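Local coordinates for protein transcription initiation factor IIB (Methanocaldococcus jannaschii, PDB 5O9J) that is a HINT-fold mini-intein that probably derives from an element excising itself from archaeal transcription factor IIB and joining the flanking segments, at residues R73-E78 / S158-D163; V92-S97 / R110-K115. All blocks are in the same frame, centred on the assembly; numbering follows the deposited sequence.

Overall arrangement
Both contacts lie within the intein splicing domain of a strand-rich chain with a single helix, 24-33. Along the sequence, the two halves of contact 2, 92-97 and 110-115, fall between the distant halves of contact 1, 73-78 and 158-163. Contact 1 pairs strands 70-75 and 160-165 in the five-stranded antiparallel sheet that also includes 5-6 and 44-48. Contact 2 packs the approach to strand 96-102 against the turn leaving strand 105-110, at the edge of the mixed sheet. Their centres are about 16 Å apart, yet they meet directly: Glu-78 forms a salt bridge with Arg-94, and Ala-161 packs against Thr-93, so the loop after strand 70-75 meets the turn before strand 96-102, near where the chain ends come together.

Contact 1: residues R73-E78 / S158-D163; sequences RHPVSE and SGYAYD. With GOL (glycerol), chain G.
Pro-75 and a glycerol, probably from the crystallisation liquor, cover opposite faces of the Tyr-160 ring. The proline runs alongside the phenol and points the same way, with Pro-75 CG 3.9 Å from Tyr-160 CE2; on the other face, glycerol C1 sits toward the rim. Arg-73 crosses the tyrosine slantwise, its guanidinium plane turned 53° from the ring. Its CG stands between the backbone N and carbonyl carbon (chi1 68°), and the extended chain beyond carries CG and CD past Tyr-160, with Arg-73 CG 3.7 Å from Tyr-160 CD2. Arg-73 CB lies 3.6 Å from Tyr-162 CD2. The guanidinium itself is held by salt bridges to Asp-29 and Glu-45, with only a weak bond to the glycerol.

Tyr-162 OH hydrogen-bonds with Ser-158 OG at 2.7 Å and with glycerol O1, the latter very short; Ser-158 OG also accepts from Tyr-160 N, making an ST turn. On the sheet face carrying His-74 and Ala-161, the imidazole has the carbonyl O of Ala-161 over one face, while Val-76 CG2 rests 3.8 Å from Ala-161 CB. His-74 and Ala-161 exchange two backbone hydrogen bonds, His-74 N to Ala-161 O at 3.1 Å and Ala-161 N to His-74 O at 2.9 Å. Val-76 N adds a third, approaching Gly-159 O from above its carbonyl plane. This antiparallel strand pair of the HINT fold has a ladder running on to Val-76, past the strand's end.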
ATOM      1  N   ARG A  73      -9.696   0.348  -9.299  1.00 28.81           N
ATOM      2  CA  ARG A  73     -10.225   1.140  -8.204  1.00 32.79           C
ATOM      3  C   ARG A  73     -11.584   0.570  -7.828  1.00 38.91           C
ATOM      4  O   ARG A  73     -12.226  -0.094  -8.646  1.00 36.55           O
ATOM      5  CB  ARG A  73     -10.352   2.613  -8.596  1.00 34.67           C
ATOM      6  CG  ARG A  73     -11.438   2.871  -9.658  1.00 42.58           C
ATOM      7  CD  ARG A  73     -11.498   4.323 -10.135  1.00 38.54           C
ATOM      8  NE  ARG A  73     -12.428   4.471 -11.259  1.00 42.07           N
ATOM      9  CZ  ARG A  73     -12.597   5.591 -11.961  1.00 41.93           C
ATOM     10  NH1 ARG A  73     -11.895   6.676 -11.664  1.00 43.03           N
ATOM     11  NH2 ARG A  73     -13.468   5.625 -12.966  1.00 44.11           N
ATOM     12  N   HIS A  74     -12.013   0.822  -6.593  1.00 39.88           N
ATOM     13  CA  HIS A  74     -13.372   0.498  -6.166  1.00 38.39           C
ATOM     14  C   HIS A  74     -13.792   1.472  -5.078  1.00 42.45           C
ATOM     15  O   HIS A  74     -12.935   2.034  -4.386  1.00 36.54           O
ATOM     16  CB  HIS A  74     -13.482  -0.956  -5.689  1.00 42.10           C
ATOM     17  CG  HIS A  74     -12.552  -1.311  -4.563  1.00 48.25           C
ATOM     18  ND1 HIS A  74     -12.910  -1.212  -3.235  1.00 52.08           N
ATOM     19  CD2 HIS A  74     -11.285  -1.785  -4.581  1.00 45.26           C
ATOM     20  CE1 HIS A  74     -11.906  -1.592  -2.484  1.00 46.31           C
ATOM     21  NE2 HIS A  74     -10.898  -1.951  -3.258  1.00 46.78           N
ATOM     22  N   PRO A  75     -15.112   1.719  -4.952  1.00 38.29           N
ATOM     23  CA  PRO A  75     -15.606   2.607  -3.898  1.00 40.10           C
ATOM     24  C   PRO A  75     -15.394   2.010  -2.521  1.00 36.74           C
ATOM     25  O   PRO A  75     -15.546   0.801  -2.343  1.00 36.35           O
ATOM     26  CB  PRO A  75     -17.110   2.734  -4.203  1.00 42.34           C
ATOM     27  CG  PRO A  75     -17.262   2.297  -5.615  1.00 44.33           C
ATOM     28  CD  PRO A  75     -16.194   1.270  -5.844  1.00 44.30           C
ATOM     29  N   VAL A  76     -15.065   2.853  -1.553  1.00 36.41           N
ATOM     30  CA  VAL A  76     -14.911   2.405  -0.178  1.00 41.04           C
ATOM     31  C   VAL A  76     -15.486   3.433   0.779  1.00 42.18           C
ATOM     32  O   VAL A  76     -15.344   4.636   0.570  1.00 47.78           O
ATOM     33  CB  VAL A  76     -13.432   2.144   0.176  1.00 42.34           C
ATOM     34  CG1 VAL A  76     -12.988   0.818  -0.388  1.00 41.03           C
ATOM     35  CG2 VAL A  76     -12.559   3.256  -0.362  1.00 43.12           C
ATOM     36  N   SER A  77     -16.125   2.948   1.835  1.00 43.36           N
ATOM     37  CA  SER A  77     -16.804   3.810   2.797  1.00 48.62           C
ATOM     38  C   SER A  77     -15.865   4.388   3.844  1.00 50.16           C
ATOM     39  O   SER A  77     -15.896   5.584   4.140  1.00 50.79           O
ATOM     40  CB  SER A  77     -17.921   3.035   3.500  1.00 52.09           C
ATOM     41  OG  SER A  77     -18.124   3.536   4.810  1.00 54.22           O
ATOM     42  N   GLU A  78     -15.029   3.527   4.410  1.00 50.28           N
ATOM     43  CA  GLU A  78     -14.182   3.922   5.529  1.00 54.18           C
ATOM     44  C   GLU A  78     -12.753   3.430   5.378  1.00 48.36           C
ATOM     45  O   GLU A  78     -12.492   2.416   4.731  1.00 47.39           O
ATOM     46  CB  GLU A  78     -14.754   3.387   6.838  1.00 55.37           C
ATOM     47  CG  GLU A  78     -14.814   1.867   6.883  1.00 58.31           C
ATOM     48  CD  GLU A  78     -14.762   1.318   8.300  1.00 68.34           C
ATOM     49  OE1 GLU A  78     -14.951   2.101   9.258  1.00 68.28           O
ATOM     50  OE2 GLU A  78     -14.516   0.100   8.452  1.00 65.62           O
ATOM     51  N   SER A 158     -10.788  10.227  -2.019  1.00 47.58           N
ATOM     52  CA  SER A 158     -11.582  10.276  -3.245  1.00 47.10           C
ATOM     53  C   SER A 158     -12.933   9.573  -3.135  1.00 49.19           C
ATOM     54  O   SER A 158     -13.840   9.838  -3.926  1.00 49.68           O
ATOM     55  CB  SER A 158     -10.807   9.657  -4.407  1.00 41.88           C
ATOM     56  OG  SER A 158     -10.749   8.246  -4.281  1.00 42.13           O
ATOM     57  N   GLY A 159     -13.062   8.676  -2.165  1.00 48.18           N
ATOM     58  CA  GLY A 159     -14.242   7.835  -2.068  1.00 48.60           C
ATOM     59  C   GLY A 159     -13.950   6.511  -2.745  1.00 47.67           C
ATOM     60  O   GLY A 159     -14.825   5.653  -2.877  1.00 42.01           O
ATOM     61  N   TYR A 160     -12.698   6.357  -3.172  1.00 43.06           N
ATOM     62  CA  TYR A 160     -12.227   5.148  -3.830  1.00 35.35           C
ATOM     63  C   TYR A 160     -10.894   4.692  -3.212  1.00 38.77           C
ATOM     64  O   TYR A 160     -10.156   5.497  -2.647  1.00 35.46           O
ATOM     65  CB  TYR A 160     -12.069   5.384  -5.337  1.00 38.73           C
ATOM     66  CG  TYR A 160     -13.371   5.392  -6.138  1.00 44.03           C
ATOM     67  CD1 TYR A 160     -14.325   6.396  -5.964  1.00 48.46           C
ATOM     68  CD2 TYR A 160     -13.628   4.411  -7.092  1.00 42.42           C
ATOM     69  CE1 TYR A 160     -15.513   6.406  -6.709  1.00 47.96           C
ATOM     70  CE2 TYR A 160     -14.801   4.415  -7.839  1.00 44.28           C
ATOM     71  CZ  TYR A 160     -15.738   5.410  -7.644  1.00 51.35           C
ATOM     72  OH  TYR A 160     -16.902   5.406  -8.391  1.00 48.31           O
ATOM     73  N   ALA A 161     -10.614   3.398  -3.298  1.00 34.86           N
ATOM     74  CA  ALA A 161      -9.308   2.845  -2.948  1.00 40.61           C
ATOM     75  C   ALA A 161      -8.717   2.232  -4.206  1.00 40.69           C
ATOM     76  O   ALA A 161      -9.461   1.854  -5.114  1.00 35.58           O
ATOM     77  CB  ALA A 161      -9.431   1.820  -1.855  1.00 40.82           C
ATOM     78  N   TYR A 162      -7.395   2.125  -4.270  1.00 37.70           N
ATOM     79  CA  TYR A 162      -6.736   1.836  -5.539  1.00 35.36           C
ATOM     80  C   TYR A 162      -5.772   0.648  -5.505  1.00 39.11           C
ATOM     81  O   TYR A 162      -5.194   0.318  -4.463  1.00 43.19           O
ATOM     82  CB  TYR A 162      -6.010   3.094  -6.023  1.00 36.99           C
ATOM     83  CG  TYR A 162      -6.944   4.271  -6.192  1.00 34.96           C
ATOM     84  CD1 TYR A 162      -7.268   5.081  -5.115  1.00 38.34           C
ATOM     85  CD2 TYR A 162      -7.526   4.556  -7.423  1.00 34.47           C
ATOM     86  CE1 TYR A 162      -8.141   6.149  -5.252  1.00 38.04           C
ATOM     87  CE2 TYR A 162      -8.395   5.629  -7.573  1.00 35.35           C
ATOM     88  CZ  TYR A 162      -8.697   6.418  -6.481  1.00 37.53           C
ATOM     89  OH  TYR A 162      -9.557   7.485  -6.594  1.00 40.09           O
ATOM     90  N   ASP A 163      -5.602   0.026  -6.668  1.00 36.19           N
ATOM     91  CA  ASP A 163      -4.811  -1.194  -6.817  1.00 38.13           C
ATOM     92  C   ASP A 163      -3.871  -1.137  -8.021  1.00 41.49           C
ATOM     93  O   ASP A 163      -4.249  -0.692  -9.108  1.00 39.64           O
ATOM     94  CB  ASP A 163      -5.732  -2.406  -6.969  1.00 41.17           C
ATOM     95  CG  ASP A 163      -6.005  -3.118  -5.656  1.00 51.42           C
ATOM     96  OD1 ASP A 163      -5.138  -3.909  -5.224  1.00 54.88           O
ATOM     97  OD2 ASP A 163      -7.078  -2.878  -5.052  1.00 55.32           O
TER
HETATM   98  C1  GOL G 205     -12.276   7.773  -8.313  1.00 48.11           C
HETATM   99  O1  GOL G 205     -10.975   7.312  -8.613  1.00 52.42           O
HETATM  100  C2  GOL G 205     -12.287   9.294  -8.234  1.00 51.14           C
HETATM  101  O2  GOL G 205     -12.622   9.811  -9.503  1.00 54.33           O
HETATM  102  C3  GOL G 205     -13.350   9.722  -7.227  1.00 56.27           C
HETATM  103  O3  GOL G 205     -13.791  11.025  -7.537  1.00 57.63           O

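Contact 2: residues V92-S97 / R110-K115; sequences VTRSHS and RVDELK
Bends of opposite sign at chi3, -53° in Arg-94 and 50° in Arg-110, bring both guanidinium groups to one carboxylate, that of Asp-112. Arg-110 grips it side-on with two nitrogens: NE reaches Asp-112 OD1 on its syn side at 3.1 Å, and NH2 meets Asp-112 OD2 from above the carboxylate plane at 2.6 Å. Arg-94 NE comes to the same OD2 at 3.2 Å, on the anti side and from the same face of the plane as Arg-110 NH2. The shared negative charge probably offsets the closeness of the two arginines, whose guanidinium planes are 27° apart. Arg-94 also has Glu-78 as a salt-bridge partner at its NH1, so the network extends beyond Asp-112.

Residues 93-96 form a type I turn with the Thr-x-x-His pattern of intein block B, a hallmark of the HINT fold that in inteins generally serves the N-terminal splice junction. Within the turn, His-96 ND1 makes weak bonds back to Thr-93 O and OG1. Its NE2 makes a weak bond to Tyr-3 O, near the start of the chain, consistent with this role.

Val-111 packs against the turn, its CG2 3.3 Å from Thr-93 O and equally near Arg-94 O. Its CG1 lies 3.6 Å from Val-92 CG2. Alongside, Val-111 N donates to His-96 O at 2.8 Å. An alanine in place of Arg-110 removes both nitrogens that grip Asp-112 and would probably leave the carboxylate free to turn from Arg-94. The Arg-110 guanidinium is additionally placed with one face toward the carbonyl O of Arg-94.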
ATOM      1  N   VAL A  92      -5.368   2.994   5.778  1.00 37.03           N
ATOM      2  CA  VAL A  92      -5.593   1.747   5.051  1.00 42.67           C
ATOM      3  C   VAL A  92      -7.000   1.207   5.257  1.00 41.56           C
ATOM      4  O   VAL A  92      -7.680   1.552   6.220  1.00 45.69           O
ATOM      5  CB  VAL A  92      -4.578   0.645   5.463  1.00 40.76           C
ATOM      6  CG1 VAL A  92      -3.176   1.053   5.092  1.00 38.95           C
ATOM      7  CG2 VAL A  92      -4.662   0.368   6.951  1.00 41.74           C
ATOM      8  N   THR A  93      -7.428   0.348   4.345  1.00 41.53           N
ATOM      9  CA  THR A  93      -8.711  -0.311   4.478  1.00 43.74           C
ATOM     10  C   THR A  93      -8.635  -1.420   5.509  1.00 43.90           C
ATOM     11  O   THR A  93      -7.553  -1.829   5.942  1.00 43.83           O
ATOM     12  CB  THR A  93      -9.192  -0.890   3.145  1.00 44.80           C
ATOM     13  OG1 THR A  93      -8.259  -1.878   2.693  1.00 42.86           O
ATOM     14  CG2 THR A  93      -9.308   0.213   2.102  1.00 43.57           C
ATOM     15  N   ARG A  94      -9.807  -1.905   5.883  1.00 40.59           N
ATOM     16  CA  ARG A  94      -9.978  -2.836   6.986  1.00 48.00           C
ATOM     17  C   ARG A  94      -9.258  -4.155   6.762  1.00 45.39           C
ATOM     18  O   ARG A  94      -8.786  -4.783   7.708  1.00 49.06           O
ATOM     19  CB  ARG A  94     -11.477  -3.070   7.210  1.00 50.33           C
ATOM     20  CG  ARG A  94     -11.912  -4.519   7.228  1.00 51.45           C
ATOM     21  CD  ARG A  94     -13.365  -4.654   7.646  1.00 59.64           C
ATOM     22  NE  ARG A  94     -13.640  -3.963   8.904  1.00 60.00           N
ATOM     23  CZ  ARG A  94     -14.280  -2.802   8.987  1.00 62.30           C
ATOM     24  NH1 ARG A  94     -14.702  -2.200   7.880  1.00 63.65           N
ATOM     25  NH2 ARG A  94     -14.488  -2.239  10.171  1.00 61.82           N
ATOM     26  N   SER A  95      -9.163  -4.567   5.505  1.00 46.78           N
ATOM     27  CA  SER A  95      -8.644  -5.888   5.189  1.00 48.18           C
ATOM     28  C   SER A  95      -7.121  -5.949   5.170  1.00 45.81           C
ATOM     29  O   SER A  95      -6.556  -6.862   4.581  1.00 56.81           O
ATOM     30  CB  SER A  95      -9.172  -6.346   3.837  1.00 44.10           C
ATOM     31  OG  SER A  95      -8.705  -5.485   2.816  1.00 49.32           O
ATOM     32  N   HIS A  96      -6.449  -4.980   5.782  1.00 38.46           N
ATOM     33  CA  HIS A  96      -4.990  -5.030   5.836  1.00 38.31           C
ATOM     34  C   HIS A  96      -4.515  -5.473   7.200  1.00 40.00           C
ATOM     35  O   HIS A  96      -5.173  -5.226   8.209  1.00 39.14           O
ATOM     36  CB  HIS A  96      -4.368  -3.677   5.495  1.00 31.54           C
ATOM     37  CG  HIS A  96      -4.411  -3.349   4.041  1.00 37.64           C
ATOM     38  ND1 HIS A  96      -5.485  -2.719   3.446  1.00 41.52           N
ATOM     39  CD2 HIS A  96      -3.516  -3.581   3.045  1.00 35.91           C
ATOM     40  CE1 HIS A  96      -5.249  -2.569   2.160  1.00 45.86           C
ATOM     41  NE2 HIS A  96      -4.062  -3.087   1.888  1.00 41.47           N
ATOM     42  N   SER A  97      -3.354  -6.120   7.230  1.00 37.93           N
ATOM     43  CA  SER A  97      -2.791  -6.549   8.495  1.00 35.48           C
ATOM     44  C   SER A  97      -1.387  -5.981   8.661  1.00 37.22           C
ATOM     45  O   SER A  97      -0.712  -5.669   7.676  1.00 32.77           O
ATOM     46  CB  SER A  97      -2.767  -8.071   8.582  1.00 37.72           C
ATOM     47  OG  SER A  97      -1.822  -8.599   7.669  1.00 44.94           O
ATOM     48  N   ARG A 110      -4.866  -7.838  11.739  1.00 38.14           N
ATOM     49  CA  ARG A 110      -5.778  -6.980  10.977  1.00 37.69           C
ATOM     50  C   ARG A 110      -5.901  -5.601  11.628  1.00 38.82           C
ATOM     51  O   ARG A 110      -5.862  -5.486  12.855  1.00 39.87           O
ATOM     52  CB  ARG A 110      -7.153  -7.633  10.850  1.00 43.74           C
ATOM     53  CG  ARG A 110      -7.252  -8.611   9.698  1.00 48.00           C
ATOM     54  CD  ARG A 110      -8.624  -9.246   9.630  1.00 56.78           C
ATOM     55  NE  ARG A 110      -9.692  -8.254   9.690  1.00 53.50           N
ATOM     56  CZ  ARG A 110     -10.574  -8.043   8.720  1.00 61.33           C
ATOM     57  NH1 ARG A 110     -10.518  -8.751   7.596  1.00 58.36           N
ATOM     58  NH2 ARG A 110     -11.515  -7.125   8.876  1.00 59.55           N
ATOM     59  N   VAL A 111      -6.026  -4.560  10.810  1.00 36.09           N
ATOM     60  CA  VAL A 111      -6.001  -3.188  11.315  1.00 36.88           C
ATOM     61  C   VAL A 111      -7.214  -2.863  12.184  1.00 43.86           C
ATOM     62  O   VAL A 111      -7.150  -1.976  13.045  1.00 35.78           O
ATOM     63  CB  VAL A 111      -5.926  -2.164  10.164  1.00 41.15           C
ATOM     64  CG1 VAL A 111      -4.596  -2.292   9.428  1.00 41.20           C
ATOM     65  CG2 VAL A 111      -7.093  -2.350   9.206  1.00 41.08           C
ATOM     66  N   ASP A 112      -8.313  -3.581  11.966  1.00 44.71           N
ATOM     67  CA  ASP A 112      -9.534  -3.329  12.730  1.00 46.47           C
ATOM     68  C   ASP A 112      -9.517  -4.057  14.076  1.00 47.81           C
ATOM     69  O   ASP A 112     -10.404  -3.863  14.903  1.00 46.73           O
ATOM     70  CB  ASP A 112     -10.777  -3.721  11.915  1.00 49.10           C
ATOM     71  CG  ASP A 112     -10.800  -5.192  11.534  1.00 54.68           C
ATOM     72  OD1 ASP A 112      -9.780  -5.886  11.727  1.00 53.73           O
ATOM     73  OD2 ASP A 112     -11.847  -5.652  11.024  1.00 55.70           O
ATOM     74  N   GLU A 113      -8.493  -4.877  14.296  1.00 48.49           N
ATOM     75  CA  GLU A 113      -8.329  -5.574  15.568  1.00 42.86           C
ATOM     76  C   GLU A 113      -7.193  -4.966  16.387  1.00 44.85           C
ATOM     77  O   GLU A 113      -6.873  -5.434  17.481  1.00 49.32           O
ATOM     78  CB  GLU A 113      -8.081  -7.063  15.337  1.00 45.31           C
ATOM     79  CG  GLU A 113      -9.223  -7.773  14.617  1.00 49.63           C
ATOM     80  CD  GLU A 113      -9.025  -9.280  14.531  1.00 56.93           C
ATOM     81  OE1 GLU A 113      -8.080  -9.802  15.163  1.00 60.65           O
ATOM     82  OE2 GLU A 113      -9.820  -9.945  13.827  1.00 58.30           O
ATOM     83  N   LEU A 114      -6.584  -3.917  15.852  1.00 39.67           N
ATOM     84  CA  LEU A 114      -5.551  -3.195  16.581  1.00 43.40           C
ATOM     85  C   LEU A 114      -6.160  -2.343  17.688  1.00 45.74           C
ATOM     86  O   LEU A 114      -7.311  -1.915  17.593  1.00 49.34           O
ATOM     87  CB  LEU A 114      -4.745  -2.313  15.635  1.00 40.42           C
ATOM     88  CG  LEU A 114      -3.817  -3.020  14.654  1.00 41.72           C
ATOM     89  CD1 LEU A 114      -3.310  -2.008  13.655  1.00 36.05           C
ATOM     90  CD2 LEU A 114      -2.664  -3.665  15.401  1.00 39.09           C
ATOM     91  N   LYS A 115      -5.375  -2.097  18.730  1.00 42.58           N
ATOM     92  CA  LYS A 115      -5.808  -1.279  19.856  1.00 44.34           C
ATOM     93  C   LYS A 115      -4.744  -0.252  20.201  1.00 42.81           C
ATOM     94  O   LYS A 115      -3.561  -0.500  20.005  1.00 42.67           O
ATOM     95  CB  LYS A 115      -6.103  -2.164  21.068  1.00 45.73           C
ATOM     96  CG  LYS A 115      -7.256  -3.135  20.849  1.00 52.93           C
ATOM     97  CD  LYS A 115      -7.250  -4.268  21.868  1.00 55.33           C
ATOM     98  CE  LYS A 115      -5.994  -5.121  21.744  1.00 58.34           C
ATOM     99  NZ  LYS A 115      -6.088  -6.383  22.533  1.00 60.19           N
TER